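Local structure of beta-N-acetylglucosaminidase-like protein Glycoside hydrolase family 20 (Flavobacterium johnsoniae, 6YHH) at residues V525-N530 against I597-G602; E605-A608 against V613-I616. The protein probably removes terminal N-acetylglucosamine residues from chitin oligosaccharides, as a family 20 beta-N-acetylhexosaminidase (chitobiase) of bacterial chitin breakdown. All coordinates share one frame; numbering follows the deposited sequence.

Contact 1 of 2, residues V525-N530 against I597-G602; sequences VNEFTN and IAVNKG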
ATOM      1  N   VAL A 525      -9.102 -17.685  12.548  1.00 10.20           N
ATOM      2  CA  VAL A 525      -9.490 -17.490  11.136  1.00 10.31           C
ATOM      3  C   VAL A 525      -8.301 -17.584  10.198  1.00  9.31           C
ATOM      4  O   VAL A 525      -8.390 -18.155   9.127  1.00  8.69           O
ATOM      5  CB  VAL A 525     -10.326 -16.209  10.958  1.00 13.12           C
ATOM      6  CG1 VAL A 525      -9.589 -14.963  11.214  1.00 17.66           C
ATOM      7  CG2 VAL A 525     -10.916 -16.193   9.573  1.00 14.11           C
ATOM      8  N   ASN A 526      -7.149 -17.089  10.627  1.00  9.29           N
ATOM      9  CA  ASN A 526      -5.916 -17.275   9.854  1.00  8.92           C
ATOM     10  C   ASN A 526      -5.548 -18.751   9.716  1.00  8.62           C
ATOM     11  O   ASN A 526      -5.240 -19.241   8.624  1.00  8.60           O
ATOM     12  CB  ASN A 526      -4.806 -16.488  10.527  1.00 10.85           C
ATOM     13  CG  ASN A 526      -3.541 -16.464   9.686  1.00 13.62           C
ATOM     14  OD1 ASN A 526      -3.524 -16.052   8.512  1.00 13.97           O
ATOM     15  ND2 ASN A 526      -2.466 -16.995  10.290  1.00 20.48           N
ATOM     16  N   GLU A 527      -5.632 -19.491  10.819  1.00  8.90           N
ATOM     17  CA  GLU A 527      -5.373 -20.924  10.696  1.00  9.43           C
ATOM     18  C   GLU A 527      -6.332 -21.618   9.789  1.00  9.18           C
ATOM     19  O   GLU A 527      -5.973 -22.581   9.063  1.00  9.94           O
ATOM     20  CB  GLU A 527      -5.346 -21.607  12.103  1.00 11.98           C
ATOM     21  CG  GLU A 527      -4.224 -21.078  12.951  1.00 14.31           C
ATOM     22  CD  GLU A 527      -4.298 -21.470  14.410  1.00 23.91           C
ATOM     23  OE1 GLU A 527      -5.380 -21.786  14.934  1.00 26.97           O
ATOM     24  OE2 GLU A 527      -3.201 -21.372  15.068  1.00 29.54           O
ATOM     25  N   PHE A 528      -7.593 -21.210   9.798  1.00  8.75           N
ATOM     26  CA  PHE A 528      -8.574 -21.835   8.880  1.00  9.04           C
ATOM     27  C   PHE A 528      -8.253 -21.472   7.398  1.00  8.71           C
ATOM     28  O   PHE A 528      -8.480 -22.314   6.519  1.00  7.67           O
ATOM     29  CB  PHE A 528     -10.010 -21.453   9.220  1.00  9.11           C
ATOM     30  CG  PHE A 528     -11.035 -22.427   8.664  1.00  9.36           C
ATOM     31  CD1 PHE A 528     -10.953 -23.803   8.971  1.00 10.63           C
ATOM     32  CD2 PHE A 528     -12.073 -22.016   7.877  1.00 10.47           C
ATOM     33  CE1 PHE A 528     -11.836 -24.692   8.374  1.00 10.47           C
ATOM     34  CE2 PHE A 528     -12.979 -22.898   7.316  1.00  9.80           C
ATOM     35  CZ  PHE A 528     -12.862 -24.255   7.589  1.00 11.04           C
ATOM     36  N   THR A 529      -7.710 -20.284   7.102  1.00  8.63           N
ATOM     37  CA  THR A 529      -7.309 -20.028   5.710  1.00  9.13           C
ATOM     38  C   THR A 529      -6.294 -21.030   5.235  1.00  9.47           C
ATOM     39  O   THR A 529      -6.214 -21.337   4.042  1.00  9.19           O
ATOM     40  CB  THR A 529      -6.740 -18.647   5.427  1.00  9.14           C
ATOM     41  OG1 THR A 529      -5.437 -18.557   6.037  1.00  9.90           O
ATOM     42  CG2 THR A 529      -7.620 -17.572   5.886  1.00  9.44           C
ATOM     43  N   ASN A 530      -5.514 -21.618   6.163  1.00  9.52           N
ATOM     44  CA  ASN A 530      -4.469 -22.554   5.810  1.00  9.35           C
ATOM     45  C   ASN A 530      -4.886 -23.961   5.428  1.00  9.54           C
ATOM     46  O   ASN A 530      -4.015 -24.787   5.052  1.00  8.83           O
ATOM     47  CB  ASN A 530      -3.372 -22.546   6.901  1.00 11.14           C
ATOM     48  CG  ASN A 530      -2.663 -21.224   7.010  1.00 13.18           C
ATOM     49  OD1 ASN A 530      -2.555 -20.466   6.046  1.00 14.11           O
ATOM     50  ND2 ASN A 530      -2.120 -20.979   8.169  1.00 16.45           N
ATOM     51  N   ILE A 597      -9.997 -29.123  15.345  1.00  9.90           N
ATOM     52  CA  ILE A 597     -10.996 -29.033  16.419  1.00 10.20           C
ATOM     53  C   ILE A 597     -10.842 -27.721  17.158  1.00  9.83           C
ATOM     54  O   ILE A 597     -11.828 -27.022  17.440  1.00 10.95           O
ATOM     55  CB  ILE A 597     -10.878 -30.263  17.296  1.00 11.45           C
ATOM     56  CG1 ILE A 597     -11.346 -31.492  16.508  1.00 11.90           C
ATOM     57  CG2 ILE A 597     -11.669 -30.051  18.581  1.00 13.08           C
ATOM     58  CD1 ILE A 597     -10.954 -32.820  17.154  1.00 13.66           C
ATOM     59  N   ALA A 598      -9.605 -27.345  17.488  1.00 10.11           N
ATOM     60  CA  ALA A 598      -9.386 -26.112  18.193  1.00 10.14           C
ATOM     61  C   ALA A 598      -9.749 -24.891  17.326  1.00  9.96           C
ATOM     62  O   ALA A 598     -10.270 -23.853  17.828  1.00  9.75           O
ATOM     63  CB  ALA A 598      -7.949 -26.020  18.722  1.00 11.66           C
ATOM     64  N   VAL A 599      -9.389 -24.945  16.051  1.00  8.92           N
ATOM     65  CA  VAL A 599      -9.731 -23.849  15.142  1.00  8.59           C
ATOM     66  C   VAL A 599     -11.247 -23.619  15.083  1.00  8.71           C
ATOM     67  O   VAL A 599     -11.730 -22.494  15.160  1.00 10.20           O
ATOM     68  CB  VAL A 599      -9.152 -24.134  13.723  1.00  9.21           C
ATOM     69  CG1 VAL A 599      -9.790 -23.206  12.688  1.00  9.36           C
ATOM     70  CG2 VAL A 599      -7.622 -24.082  13.736  1.00 11.87           C
ATOM     71  N   ASN A 600     -11.997 -24.681  14.998  1.00  9.48           N
ATOM     72  CA  ASN A 600     -13.441 -24.571  14.911  1.00 10.16           C
ATOM     73  C   ASN A 600     -13.955 -23.945  16.194  1.00  9.86           C
ATOM     74  O   ASN A 600     -14.840 -23.106  16.150  1.00  9.59           O
ATOM     75  CB  ASN A 600     -14.117 -25.897  14.665  1.00  9.85           C
ATOM     76  CG  ASN A 600     -15.599 -25.758  14.545  1.00  9.51           C
ATOM     77  OD1 ASN A 600     -16.128 -25.082  13.656  1.00 10.58           O
ATOM     78  ND2 ASN A 600     -16.321 -26.346  15.533  1.00  9.40           N
ATOM     79  N   LYS A 601     -13.464 -24.388  17.353  1.00  9.79           N
ATOM     80  CA  LYS A 601     -13.864 -23.717  18.611  1.00  9.95           C
ATOM     81  C   LYS A 601     -13.579 -22.239  18.574  1.00 10.32           C
ATOM     82  O   LYS A 601     -14.435 -21.443  18.923  1.00  9.72           O
ATOM     83  CB  LYS A 601     -13.179 -24.285  19.874  1.00 10.86           C
ATOM     84  CG  LYS A 601     -13.536 -25.763  20.138  1.00 11.67           C
ATOM     85  CD  LYS A 601     -12.651 -26.453  21.147  1.00 13.58           C
ATOM     86  CE  LYS A 601     -12.834 -26.034  22.573  1.00 15.42           C
ATOM     87  NZ  LYS A 601     -11.666 -26.286  23.519  1.00 14.50           N
ATOM     88  N   GLY A 602     -12.424 -21.852  18.068  1.00 10.28           N
ATOM     89  CA  GLY A 602     -12.075 -20.463  18.000  1.00 10.11           C
ATOM     90  C   GLY A 602     -12.958 -19.657  17.094  1.00  9.67           C
ATOM     91  O   GLY A 602     -13.389 -18.533  17.444  1.00 10.69           O
TER

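Contact 2 of 2, residues E605-A608 against V613-I616; sequences ELSA and VQPI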
ATOM      1  N   GLU A 605     -16.322 -19.129  18.836  1.00 10.30           N
ATOM      2  CA  GLU A 605     -16.136 -18.066  19.854  1.00 11.24           C
ATOM      3  C   GLU A 605     -16.189 -16.721  19.122  1.00 10.89           C
ATOM      4  O   GLU A 605     -16.920 -15.791  19.555  1.00 10.94           O
ATOM      5  CB  GLU A 605     -14.805 -18.147  20.560  1.00 14.98           C
ATOM      6  CG  GLU A 605     -14.576 -19.313  21.454  1.00 19.00           C
ATOM      7  CD  GLU A 605     -13.300 -18.993  22.260  1.00 24.12           C
ATOM      8  OE1 GLU A 605     -13.366 -18.230  23.221  1.00 29.69           O
ATOM      9  OE2 GLU A 605     -12.221 -19.420  21.885  1.00 31.08           O
ATOM     10  N   LEU A 606     -15.415 -16.569  18.035  1.00 10.64           N
ATOM     11  CA  LEU A 606     -15.424 -15.282  17.307  1.00 11.17           C
ATOM     12  C   LEU A 606     -16.742 -14.868  16.802  1.00 10.19           C
ATOM     13  O   LEU A 606     -17.108 -13.659  16.786  1.00  9.67           O
ATOM     14  CB  LEU A 606     -14.466 -15.298  16.105  1.00 13.69           C
ATOM     15  CG  LEU A 606     -12.971 -15.404  16.377  1.00 16.88           C
ATOM     16  CD1 LEU A 606     -12.225 -15.512  15.076  1.00 18.80           C
ATOM     17  CD2 LEU A 606     -12.467 -14.299  17.266  1.00 17.75           C
ATOM     18  N   SER A 607     -17.512 -15.872  16.290  1.00  9.26           N
ATOM     19  CA  SER A 607     -18.775 -15.598  15.657  1.00  8.83           C
ATOM     20  C   SER A 607     -19.841 -14.888  16.492  1.00 10.03           C
ATOM     21  O   SER A 607     -20.698 -14.182  15.917  1.00 10.32           O
ATOM     22  CB  SER A 607     -19.348 -16.864  15.061  1.00  9.48           C
ATOM     23  OG  SER A 607     -19.960 -17.654  16.082  1.00  9.02           O
ATOM     24  N   ALA A 608     -19.692 -14.922  17.854  1.00  9.78           N
ATOM     25  CA  ALA A 608     -20.623 -14.230  18.724  1.00 10.80           C
ATOM     26  C   ALA A 608     -20.687 -12.751  18.436  1.00 10.92           C
ATOM     27  O   ALA A 608     -21.724 -12.124  18.643  1.00 10.28           O
ATOM     28  CB  ALA A 608     -20.216 -14.508  20.161  1.00 11.34           C
ATOM     29  N   VAL A 613     -18.051 -14.218  10.045  1.00  8.31           N
ATOM     30  CA  VAL A 613     -17.583 -15.567  10.331  1.00  8.09           C
ATOM     31  C   VAL A 613     -18.684 -16.622  10.059  1.00  8.41           C
ATOM     32  O   VAL A 613     -18.413 -17.774   9.771  1.00  8.25           O
ATOM     33  CB  VAL A 613     -17.022 -15.620  11.775  1.00  9.09           C
ATOM     34  CG1 VAL A 613     -16.711 -17.062  12.176  1.00 10.11           C
ATOM     35  CG2 VAL A 613     -15.745 -14.773  11.919  1.00 10.24           C
ATOM     36  N   GLN A 614     -19.942 -16.194  10.056  1.00  9.43           N
ATOM     37  CA  GLN A 614     -21.046 -17.124   9.863  1.00  9.28           C
ATOM     38  C   GLN A 614     -20.939 -17.969   8.590  1.00  9.16           C
ATOM     39  O   GLN A 614     -21.208 -19.153   8.605  1.00 10.55           O
ATOM     40  CB  GLN A 614     -22.396 -16.388   9.899  1.00  9.14           C
ATOM     41  CG  GLN A 614     -22.747 -15.763  11.259  1.00  9.04           C
ATOM     42  CD  GLN A 614     -22.993 -16.788  12.404  1.00 10.03           C
ATOM     43  OE1 GLN A 614     -23.462 -17.896  12.161  1.00 12.52           O
ATOM     44  NE2 GLN A 614     -22.760 -16.380  13.620  1.00 11.03           N
ATOM     45  N   PRO A 615     -20.516 -17.357   7.473  1.00  9.31           N
ATOM     46  CA  PRO A 615     -20.443 -18.216   6.258  1.00  9.52           C
ATOM     47  C   PRO A 615     -19.417 -19.334   6.316  1.00 10.25           C
ATOM     48  O   PRO A 615     -19.542 -20.283   5.560  1.00 10.69           O
ATOM     49  CB  PRO A 615     -20.115 -17.240   5.144  1.00 11.20           C
ATOM     50  CG  PRO A 615     -20.505 -15.889   5.667  1.00 10.81           C
ATOM     51  CD  PRO A 615     -20.345 -15.921   7.171  1.00 10.42           C
ATOM     52  N   ILE A 616     -18.422 -19.228   7.188  1.00  9.78           N
ATOM     53  CA  ILE A 616     -17.447 -20.266   7.221  1.00 10.96           C
ATOM     54  C   ILE A 616     -17.737 -21.304   8.276  1.00 10.17           C
ATOM     55  O   ILE A 616     -17.183 -22.395   8.210  1.00 10.37           O
ATOM     56  CB  ILE A 616     -16.000 -19.826   7.366  1.00 16.44           C
ATOM     57  CG1 ILE A 616     -15.771 -19.079   8.591  1.00 16.13           C
ATOM     58  CG2 ILE A 616     -15.630 -19.007   6.124  1.00 20.20           C
ATOM     59  CD1 ILE A 616     -14.287 -18.736   8.804  1.00 20.22           C
TER
HETATM   60  O   HOH W   1     -22.654 -17.739  16.328  1.00 22.20           O

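Contact 1 of 2, residues V525-N530 against I597-G602
V599 reaches from helix 583-607 to helix 523-529 and divides its two methyl groups between neighbouring residues, E527 and F528. Its CG1, anti to the backbone N (chi1 165°), meets the root of the phenylalanine: V599 CG1 lies 3.9 Å from F528 CB and equally far from F528 CD1. The approach to the ring is oblique, and the two side chains cross at about a right angle. The other methyl, V599 CG2, packs 3.7 Å from E527 CB and 3.4 Å from E527 OE1. This carboxylate end is reached because the glutamate chain, with CG anti to the carbonyl carbon (chi1 -63°), runs extended beyond CG. The contact with OE1 is apolar against polar and satisfies no charge; OE2 instead forms a salt bridge with K523 one turn earlier. Shortening V599 to an alanine would remove both methyls, which is likely to open a gap beside F528 CB and to leave E527 CB without this methyl against it. Near the end of helix 523-529, T529 OG1 donates to N526 O at 2.7 Å, in the carbonyl plane and on a lone pair, and also bonds to K509. F528 further touches S620 of helix 617-634. The arrangement is plain helix-to-helix packing, in which V599, together with L603 and K595 of the same helix, packs helix 583-607 on helix 523-529 in the helical C-terminal region.

Contact 2 of 2, residues E605-A608 against V613-I616
S607, near the end of helix 583-607, faces both V613 and Q614 of the turn that follows. The apolar part is made of methyl and methylene groups. V613 CG1 stands 3.9 Å from S607 CB, while its second methyl lies near the preceding residue, with V613 CG2 4.4 Å from L606 CB. A mixed contact comes from the amide of Q614: bent at chi2 (-66°), the chain curls back and brings Q614 NE2 to 3.7 Å from S607 CB.

The polar part is relayed by water. One molecule donates to S607 OG at 2.7 Å and accepts from Q614 NE2 at 3.0 Å, bridging two groups that do not bond directly. S607 OG, set between its backbone N and carbonyl carbon (chi1 79°), also bonds to V604 O in the preceding helical turn. The amide nitrogen has a further acceptor, S128 O of the second subunit, whose K129 packs on the same glutamine. Within the turn itself, I616 N donates to V613 O at 3.0 Å.

V613 against L606 and S607 CB thus forms the apolar side of this helix-turn junction, whereas the serine and glutamine meet through water, and Q614 NE2 carries the polar network across the subunit interface.

How the contacts relate
Contacts 1 and 2 both use helix 583-607, with contact 1 on residues 597-602 and contact 2 near the helix end, and their centres lie 11 Å apart. They follow one another along the chain and also touch directly through I616: its CD1 packs 4.1 Å from F528 CD2 and 4.3 Å from V525 CG2. The turn held against the helix end in contact 2 therefore also packs on helix 523-529 of contact 1. Contact 1 stays within one chain, whereas contact 2 reaches the second subunit. Their centres lie about 29 and 32 Å from the centre of the chain. Both are away from E317, the predicted proton donor.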